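Local coordinates for protein transcriptional regulator (Bacillus halodurans, PDB 1Z4E) that probably transfers acyl groups, as expected of a member of the GNAT acetyltransferase family, at residues A10-L15 against R44-I49; Q17-L22 against V40-A45; I58-C61 against I66-M69. All blocks are in the same frame, centred on the assembly; numbering follows the deposited sequence.

Contact 1 of 3, residues A10-L15 against R44-I49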
loop_
_atom_site.group_PDB
_atom_site.type_symbol
_atom_site.label_atom_id
_atom_site.label_comp_id
_atom_site.label_asym_id
_atom_site.label_seq_id
_atom_site.Cartn_x
_atom_site.Cartn_y
_atom_site.Cartn_z
ATOM N N ALA A 10 7.825 -17.384 -3.788
ATOM C CA ALA A 10 9.006 -17.808 -3.047
ATOM C C ALA A 10 8.654 -18.877 -2.013
ATOM O O ALA A 10 7.496 -19.012 -1.618
ATOM C CB ALA A 10 9.639 -16.597 -2.346
ATOM N N THR A 11 9.649 -19.653 -1.593
ATOM C CA THR A 11 9.437 -20.659 -0.548
ATOM C C THR A 11 10.537 -20.413 0.492
ATOM O O THR A 11 11.381 -19.535 0.302
ATOM C CB THR A 11 9.554 -22.110 -1.084
ATOM O OG1 THR A 11 10.909 -22.380 -1.453
ATOM C CG2 THR A 11 8.650 -22.308 -2.301
ATOM N N GLU A 12 10.528 -21.173 1.583
ATOM C CA GLU A 12 11.528 -21.006 2.629
ATOM C C GLU A 12 12.949 -21.164 2.097
ATOM O O GLU A 12 13.889 -20.536 2.600
ATOM C CB GLU A 12 11.284 -22.010 3.760
ATOM C CG GLU A 12 10.006 -21.747 4.560
ATOM C CD GLU A 12 8.746 -22.221 3.854
ATOM O OE1 GLU A 12 8.848 -22.816 2.753
ATOM O OE2 GLU A 12 7.652 -22.005 4.405
ATOM N N GLY A 13 13.098 -21.993 1.070
ATOM C CA GLY A 13 14.402 -22.220 0.480
ATOM C C GLY A 13 15.021 -21.004 -0.198
ATOM O O GLY A 13 16.227 -20.985 -0.450
ATOM N N ASP A 14 14.208 -19.990 -0.490
ATOM C CA ASP A 14 14.697 -18.778 -1.151
ATOM C C ASP A 14 15.007 -17.664 -0.160
ATOM O O ASP A 14 15.646 -16.666 -0.516
ATOM C CB ASP A 14 13.643 -18.231 -2.125
ATOM C CG ASP A 14 13.142 -19.271 -3.097
ATOM O OD1 ASP A 14 13.977 -19.995 -3.674
ATOM O OD2 ASP A 14 11.912 -19.353 -3.297
ATOM N N LEU A 15 14.547 -17.831 1.075
ATOM C CA LEU A 15 14.707 -16.793 2.089
ATOM C C LEU A 15 16.115 -16.262 2.275
ATOM O O LEU A 15 16.310 -15.053 2.353
ATOM C CB LEU A 15 14.160 -17.270 3.436
ATOM C CG LEU A 15 14.002 -16.162 4.486
ATOM C CD1 LEU A 15 13.127 -15.033 3.938
ATOM C CD2 LEU A 15 13.378 -16.745 5.749
ATOM N N ARG A 44 9.679 -14.587 10.915
ATOM C CA ARG A 44 8.322 -14.316 11.379
ATOM C C ARG A 44 7.511 -13.612 10.296
ATOM O O ARG A 44 6.327 -13.893 10.111
ATOM C CB ARG A 44 8.359 -13.456 12.647
ATOM C CG ARG A 44 8.789 -14.245 13.871
ATOM C CD ARG A 44 9.114 -13.356 15.061
ATOM N NE ARG A 44 9.581 -14.153 16.194
ATOM C CZ ARG A 44 10.360 -13.688 17.165
ATOM N NH1 ARG A 44 10.763 -12.425 17.141
ATOM N NH2 ARG A 44 10.743 -14.485 18.156
ATOM N N ALA A 45 8.154 -12.692 9.587
ATOM C CA ALA A 45 7.485 -11.959 8.520
ATOM C C ALA A 45 7.150 -12.909 7.373
ATOM O O ALA A 45 6.048 -12.867 6.830
ATOM C CB ALA A 45 8.379 -10.812 8.020
ATOM N N PHE A 46 8.101 -13.769 7.012
ATOM C CA PHE A 46 7.880 -14.721 5.928
ATOM C C PHE A 46 6.674 -15.599 6.208
ATOM O O PHE A 46 5.850 -15.829 5.323
ATOM C CB PHE A 46 9.105 -15.619 5.705
ATOM C CG PHE A 46 8.955 -16.546 4.531
ATOM C CD1 PHE A 46 9.244 -16.106 3.239
ATOM C CD2 PHE A 46 8.448 -17.834 4.704
ATOM C CE1 PHE A 46 9.027 -16.933 2.132
ATOM C CE2 PHE A 46 8.226 -18.671 3.601
ATOM C CZ PHE A 46 8.515 -18.219 2.314
ATOM N N LYS A 47 6.575 -16.099 7.438
ATOM C CA LYS A 47 5.461 -16.958 7.830
ATOM C C LYS A 47 4.116 -16.238 7.738
ATOM O O LYS A 47 3.125 -16.817 7.289
ATOM C CB LYS A 47 5.666 -17.483 9.256
ATOM C CG LYS A 47 6.822 -18.474 9.408
ATOM C CD LYS A 47 6.907 -18.989 10.850
ATOM C CE LYS A 47 8.023 -20.010 11.028
ATOM N NZ LYS A 47 8.100 -20.481 12.441
ATOM N N GLU A 48 4.080 -14.982 8.173
ATOM C CA GLU A 48 2.843 -14.200 8.125
ATOM C C GLU A 48 2.416 -13.987 6.674
ATOM O O GLU A 48 1.239 -14.114 6.337
ATOM C CB GLU A 48 3.043 -12.847 8.810
ATOM C CG GLU A 48 3.373 -12.948 10.291
ATOM C CD GLU A 48 2.272 -13.626 11.085
ATOM O OE1 GLU A 48 1.139 -13.097 11.106
ATOM O OE2 GLU A 48 2.541 -14.691 11.686
ATOM N N ILE A 49 3.385 -13.676 5.818
ATOM C CA ILE A 49 3.121 -13.456 4.400
ATOM C C ILE A 49 2.612 -14.749 3.761
ATOM O O ILE A 49 1.626 -14.748 3.015
ATOM C CB ILE A 49 4.415 -12.998 3.676
ATOM C CG1 ILE A 49 4.805 -11.595 4.163
ATOM C CG2 ILE A 49 4.216 -13.021 2.163
ATOM C CD1 ILE A 49 6.182 -11.127 3.694
#

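Contact 2 of 3, residues Q17-L22 against V40-A45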
loop_
_atom_site.group_PDB
_atom_site.type_symbol
_atom_site.label_atom_id
_atom_site.label_comp_id
_atom_site.label_asym_id
_atom_site.label_seq_id
_atom_site.Cartn_x
_atom_site.Cartn_y
_atom_site.Cartn_z
ATOM N N GLN A 17 18.636 -16.185 0.169
ATOM C CA GLN A 17 19.026 -15.353 -0.962
ATOM C C GLN A 17 18.235 -14.051 -1.015
ATOM O O GLN A 17 18.785 -13.016 -1.374
ATOM C CB GLN A 17 18.859 -16.110 -2.286
ATOM C CG GLN A 17 19.845 -17.247 -2.470
ATOM C CD GLN A 17 19.675 -17.941 -3.804
ATOM O OE1 GLN A 17 19.927 -17.355 -4.861
ATOM N NE2 GLN A 17 19.241 -19.196 -3.766
ATOM N N MET A 18 16.953 -14.090 -0.661
ATOM C CA MET A 18 16.151 -12.863 -0.687
ATOM C C MET A 18 16.684 -11.838 0.320
ATOM O O MET A 18 16.829 -10.658 -0.010
ATOM C CB MET A 18 14.669 -13.162 -0.398
ATOM C CG MET A 18 13.926 -13.883 -1.543
ATOM S SD MET A 18 12.093 -13.904 -1.347
ATOM C CE MET A 18 11.923 -14.961 0.053
ATOM N N VAL A 19 16.979 -12.286 1.543
ATOM C CA VAL A 19 17.502 -11.385 2.573
ATOM C C VAL A 19 18.837 -10.796 2.117
ATOM O O VAL A 19 19.091 -9.608 2.304
ATOM C CB VAL A 19 17.710 -12.113 3.927
ATOM C CG1 VAL A 19 18.328 -11.155 4.955
ATOM C CG2 VAL A 19 16.378 -12.636 4.441
ATOM N N HIS A 20 19.681 -11.624 1.509
ATOM C CA HIS A 20 20.971 -11.143 1.024
ATOM C C HIS A 20 20.760 -10.029 -0.021
ATOM O O HIS A 20 21.445 -9.003 0.011
ATOM C CB HIS A 20 21.775 -12.293 0.411
ATOM C CG HIS A 20 23.192 -11.930 0.090
ATOM N ND1 HIS A 20 24.110 -11.586 1.060
ATOM C CD2 HIS A 20 23.842 -11.832 -1.094
ATOM C CE1 HIS A 20 25.264 -11.291 0.487
ATOM N NE2 HIS A 20 25.129 -11.432 -0.819
ATOM N N MET A 21 19.804 -10.228 -0.930
ATOM C CA MET A 21 19.509 -9.241 -1.972
ATOM C C MET A 21 19.032 -7.940 -1.324
ATOM O O MET A 21 19.443 -6.846 -1.721
ATOM C CB MET A 21 18.445 -9.789 -2.942
ATOM C CG MET A 21 18.279 -8.985 -4.254
ATOM S SD MET A 21 17.238 -9.796 -5.529
ATOM C CE MET A 21 18.202 -11.234 -5.898
ATOM N N LEU A 22 18.173 -8.052 -0.317
ATOM C CA LEU A 22 17.671 -6.868 0.378
ATOM C C LEU A 22 18.806 -6.083 1.040
ATOM O O LEU A 22 18.882 -4.858 0.918
ATOM C CB LEU A 22 16.644 -7.261 1.443
ATOM C CG LEU A 22 15.301 -7.811 0.954
ATOM C CD1 LEU A 22 14.448 -8.231 2.156
ATOM C CD2 LEU A 22 14.583 -6.749 0.128
ATOM N N VAL A 40 15.547 -13.872 13.114
ATOM C CA VAL A 40 14.202 -14.430 13.186
ATOM C C VAL A 40 13.111 -13.471 12.725
ATOM O O VAL A 40 12.038 -13.906 12.307
ATOM C CB VAL A 40 13.870 -14.924 14.613
ATOM C CG1 VAL A 40 14.829 -16.044 15.001
ATOM C CG2 VAL A 40 13.954 -13.772 15.601
ATOM N N SER A 41 13.381 -12.174 12.794
ATOM C CA SER A 41 12.400 -11.181 12.366
ATOM C C SER A 41 11.991 -11.416 10.907
ATOM O O SER A 41 10.828 -11.235 10.551
ATOM C CB SER A 41 12.967 -9.768 12.529
ATOM O OG SER A 41 14.120 -9.585 11.729
ATOM N N TYR A 42 12.942 -11.820 10.066
ATOM C CA TYR A 42 12.639 -12.093 8.656
ATOM C C TYR A 42 11.792 -13.356 8.562
ATOM O O TYR A 42 10.902 -13.467 7.715
ATOM C CB TYR A 42 13.920 -12.300 7.839
ATOM C CG TYR A 42 14.724 -11.045 7.568
ATOM C CD1 TYR A 42 14.232 -10.044 6.732
ATOM C CD2 TYR A 42 15.980 -10.863 8.146
ATOM C CE1 TYR A 42 14.975 -8.891 6.476
ATOM C CE2 TYR A 42 16.730 -9.715 7.902
ATOM C CZ TYR A 42 16.224 -8.733 7.066
ATOM O OH TYR A 42 16.967 -7.602 6.824
ATOM N N VAL A 43 12.077 -14.316 9.435
ATOM C CA VAL A 43 11.341 -15.574 9.443
ATOM C C VAL A 43 9.892 -15.368 9.861
ATOM O O VAL A 43 8.983 -15.920 9.247
ATOM C CB VAL A 43 11.982 -16.598 10.396
ATOM C CG1 VAL A 43 11.146 -17.880 10.415
ATOM C CG2 VAL A 43 13.404 -16.900 9.945
ATOM N N ARG A 44 9.679 -14.587 10.915
ATOM C CA ARG A 44 8.322 -14.316 11.379
ATOM C C ARG A 44 7.511 -13.612 10.296
ATOM O O ARG A 44 6.327 -13.893 10.111
ATOM C CB ARG A 44 8.359 -13.456 12.647
ATOM C CG ARG A 44 8.789 -14.245 13.871
ATOM C CD ARG A 44 9.114 -13.356 15.061
ATOM N NE ARG A 44 9.581 -14.153 16.194
ATOM C CZ ARG A 44 10.360 -13.688 17.165
ATOM N NH1 ARG A 44 10.763 -12.425 17.141
ATOM N NH2 ARG A 44 10.743 -14.485 18.156
ATOM N N ALA A 45 8.154 -12.692 9.587
ATOM C CA ALA A 45 7.485 -11.959 8.520
ATOM C C ALA A 45 7.150 -12.909 7.373
ATOM O O ALA A 45 6.048 -12.867 6.830
ATOM C CB ALA A 45 8.379 -10.812 8.020
#

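Contact 3 of 3, residues I58-C61 against I66-M69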
loop_
_atom_site.group_PDB
_atom_site.type_symbol
_atom_site.label_atom_id
_atom_site.label_comp_id
_atom_site.label_asym_id
_atom_site.label_seq_id
_atom_site.Cartn_x
_atom_site.Cartn_y
_atom_site.Cartn_z
ATOM N N ILE A 58 7.324 -12.875 -4.542
ATOM C CA ILE A 58 7.576 -13.432 -5.865
ATOM C C ILE A 58 9.057 -13.330 -6.213
ATOM O O ILE A 58 9.672 -12.288 -5.991
ATOM C CB ILE A 58 6.792 -12.642 -6.935
ATOM C CG1 ILE A 58 5.316 -12.530 -6.526
ATOM C CG2 ILE A 58 6.966 -13.285 -8.293
ATOM C CD1 ILE A 58 4.615 -13.873 -6.325
ATOM N N VAL A 59 9.621 -14.407 -6.759
ATOM C CA VAL A 59 11.028 -14.398 -7.150
ATOM C C VAL A 59 11.229 -14.776 -8.617
ATOM O O VAL A 59 10.443 -15.545 -9.193
ATOM C CB VAL A 59 11.887 -15.374 -6.283
ATOM C CG1 VAL A 59 11.965 -14.875 -4.837
ATOM C CG2 VAL A 59 11.310 -16.793 -6.342
ATOM N N ALA A 60 12.272 -14.195 -9.214
ATOM C CA ALA A 60 12.674 -14.473 -10.590
ATOM C C ALA A 60 13.877 -15.389 -10.388
ATOM O O ALA A 60 14.790 -15.062 -9.621
ATOM C CB ALA A 60 13.099 -13.189 -11.294
ATOM N N CYS A 61 13.887 -16.524 -11.076
ATOM C CA CYS A 61 14.950 -17.500 -10.896
ATOM C C CYS A 61 15.727 -17.896 -12.144
ATOM O O CYS A 61 15.176 -17.958 -13.243
ATOM C CB CYS A 61 14.355 -18.774 -10.289
ATOM S SG CYS A 61 13.194 -18.486 -8.937
ATOM N N ILE A 66 18.485 -17.001 -7.316
ATOM C CA ILE A 66 17.428 -15.998 -7.307
ATOM C C ILE A 66 18.027 -14.729 -7.906
ATOM O O ILE A 66 19.030 -14.218 -7.414
ATOM C CB ILE A 66 16.941 -15.696 -5.868
ATOM C CG1 ILE A 66 16.361 -16.964 -5.225
ATOM C CG2 ILE A 66 15.893 -14.589 -5.901
ATOM C CD1 ILE A 66 15.147 -17.535 -5.958
ATOM N N VAL A 67 17.418 -14.216 -8.967
ATOM C CA VAL A 67 17.950 -13.018 -9.597
ATOM C C VAL A 67 17.043 -11.802 -9.486
ATOM O O VAL A 67 17.372 -10.731 -9.998
ATOM C CB VAL A 67 18.283 -13.287 -11.078
ATOM C CG1 VAL A 67 19.311 -14.396 -11.156
ATOM C CG2 VAL A 67 17.028 -13.677 -11.852
ATOM N N GLY A 68 15.911 -11.967 -8.808
ATOM C CA GLY A 68 14.988 -10.861 -8.646
ATOM C C GLY A 68 13.884 -11.211 -7.671
ATOM O O GLY A 68 13.571 -12.382 -7.475
ATOM N N MET A 69 13.290 -10.196 -7.055
ATOM C CA MET A 69 12.221 -10.424 -6.092
ATOM C C MET A 69 11.336 -9.192 -5.946
ATOM O O MET A 69 11.721 -8.084 -6.317
ATOM C CB MET A 69 12.822 -10.760 -4.709
ATOM C CG MET A 69 13.582 -9.587 -4.059
ATOM S SD MET A 69 14.473 -9.946 -2.482
ATOM C CE MET A 69 13.113 -9.928 -1.341
#

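Contact 1 of 3, residues A10-L15 against R44-I49
The ring of Phe46 reaches from helix 40-51 to the loop between strand 6-9 and helix 15-24 and meets that loop mainly with its far end. Near the ring plane, at the edge, lie Ala10 O and Glu12 OE2, the latter 3.5 Å from Phe46 CE2. Two further neighbours approach the ring obliquely: Thr11 C stands 3.5 Å from Phe46 CZ, and Leu15 CD1 comes to 4.1 Å from Phe46 CD1. The carboxylate plane of Glu12 is turned 66° from that of the ring, so the two do not stack, and the side chains cross at about a right angle.

Phe46 extends its ring away from its own helix because CG is anti to the backbone N (chi1 -176°). Glu12, bent at chi2 (78°), brings CG, CD and OE2 across the rim of the ring at Phe46 CE2, and OE2 finds its main polar partner in Lys50, a salt bridge one helical turn beyond Phe46. The loop is shaped by its own bonds: Asp14 OD2 accepts the N-H of Thr11 at 2.8 Å, on the anti side of the carboxylate, and pairs with Arg8 as well. Leu57 and Met18 also touch the buried ring, making it a plug between helix, strand and loop. An alanine in place of Phe46 would probably open a gap beside the Thr11 peptide and leave Leu15 CD1 without its aromatic neighbour. No hydrogen bond joins the two segments directly; a large apolar ring suits this place, and the partially positive hydrogens of its edge probably add a weak attraction, chiefly to Glu12 OE2, to the dispersion forces of the packing.

Contact 2 of 3, residues Q17-L22 against V40-A45
Val19 of helix 15-24 sets both its methyl groups against the ring of Tyr42 from helix 40-51, and this is the close-packed part of the contact. Through these two residues the helices between the first and second strands of the GNAT fold pack on each other. Val19 CG1 makes a CH-pi contact over one face, 3.9 Å from the centroid of the Tyr42 ring and 21° off its normal; its shortest approach is to Tyr42 CE2, at 3.6 Å. The other methyl, Val19 CG2, sits nearer the root of the ring, 3.9 Å from Tyr42 CG. Valine suits this place because its branch at CB offers two methyls close to the helix, one for each end of the aromatic system. CG1 is carried forward by being anti to the backbone N (chi1 177°).

Leu22, nearly one turn later, packs more loosely: its CD1 is 4.4 Å from Tyr42 CE1 and approaches obliquely. The helix backbones stay well apart, Val19 CA and Tyr42 CA being 7.8 Å from each other, and the side chains bridge that distance. Away from helix 15-24, Arg44 and Val40 are exposed, with Val40 CG2 over one guanidinium face. Gln81 of the second subunit packs on Tyr42, while Tyr34 and Leu38 add to the cover of Val19.

The buried ring ends in a polar atom that is provided for: Tyr42 OH hydrogen-bonds to Glu32 and to the backbone N of Arg33, both in the loop joining the helices. Tyrosine thus serves two chemistries at once, a face for Val19 CG1 and a hydroxyl that ties helix 40-51 to the connecting loop.

Contact 3 of 3, residues I58-C61 against I66-M69
Val59 and Ile66 pack together on the face of an antiparallel beta hairpin, strands 55-62 and 65-76, in the central sheet of the GNAT fold. A classic beta bulge interrupts the pairing: Val67 and Gly68 both face Ala60. The strand directions in the two segments lie 147° apart.

Ala60 holds the bulge through both its backbone polar atoms. Its N gives a nearly straight bond to Gly68 O (2.8 Å, 169°), with the donor above the carbonyl plane, while Ala60 O accepts a 2.8 Å bond from Val67 N and a weak, longer one from Gly68 N. Glycine fits opposite Ala60, since a CB there would press on Ala60 CB. A CA-H...O contact of 3.2 Å from Met69 CA to Ile58 O supplements these bonds.

Ile66 can be followed outward. Its CB branches over the face that also bears Val59 and Cys61. Ile66 CG2, anti to the backbone N, lies 3.9 Å from Ala60 O and slightly farther from Val59 CG1. CG1 takes the other direction, anti to the carbonyl carbon (chi1 -61°), and carries the terminal methyl back across the neighbouring strand. There Ile66 CD1 is 3.9 Å from Val59 CB and about as far from Val59 CG2. The beta-branched valine and isoleucine suit extended strands and put branched methyls on this face beside Cys61 and Met69.

Helix 15-24 lies over the same face, where Met18 touches Val59 and Met69. On the face bearing Ala60, Ile102 of helix 102-116 packs on Ala60 and also reaches Val67. At the tip of Ile66, CD1 rests 3.7 Å from Cys61 SG.

From the N terminus, the chain leaves strand 6-9 through the loop of contact 1, enters helix 15-24 of contact 2, and then reaches helix 40-51, which serves both. Contact 2 closes the shorter excursion, from 17-22 to 40-45; contact 1 starts earlier and ends on an overlapping stretch of the same helix, sharing Arg44 and Ala45. Contact 3 follows in series as a tight hairpin. Contact 1 thus joins helix 40-51 to the loop after strand 6-9, contact 2 pairs the helices and contact 3 pairs two strands. Met18, on 17-22, touches Ala10, Phe46 and Val59, and Gln17 OE1 probably hydrogen-bonds to Ile66 N, linking helix to sheet.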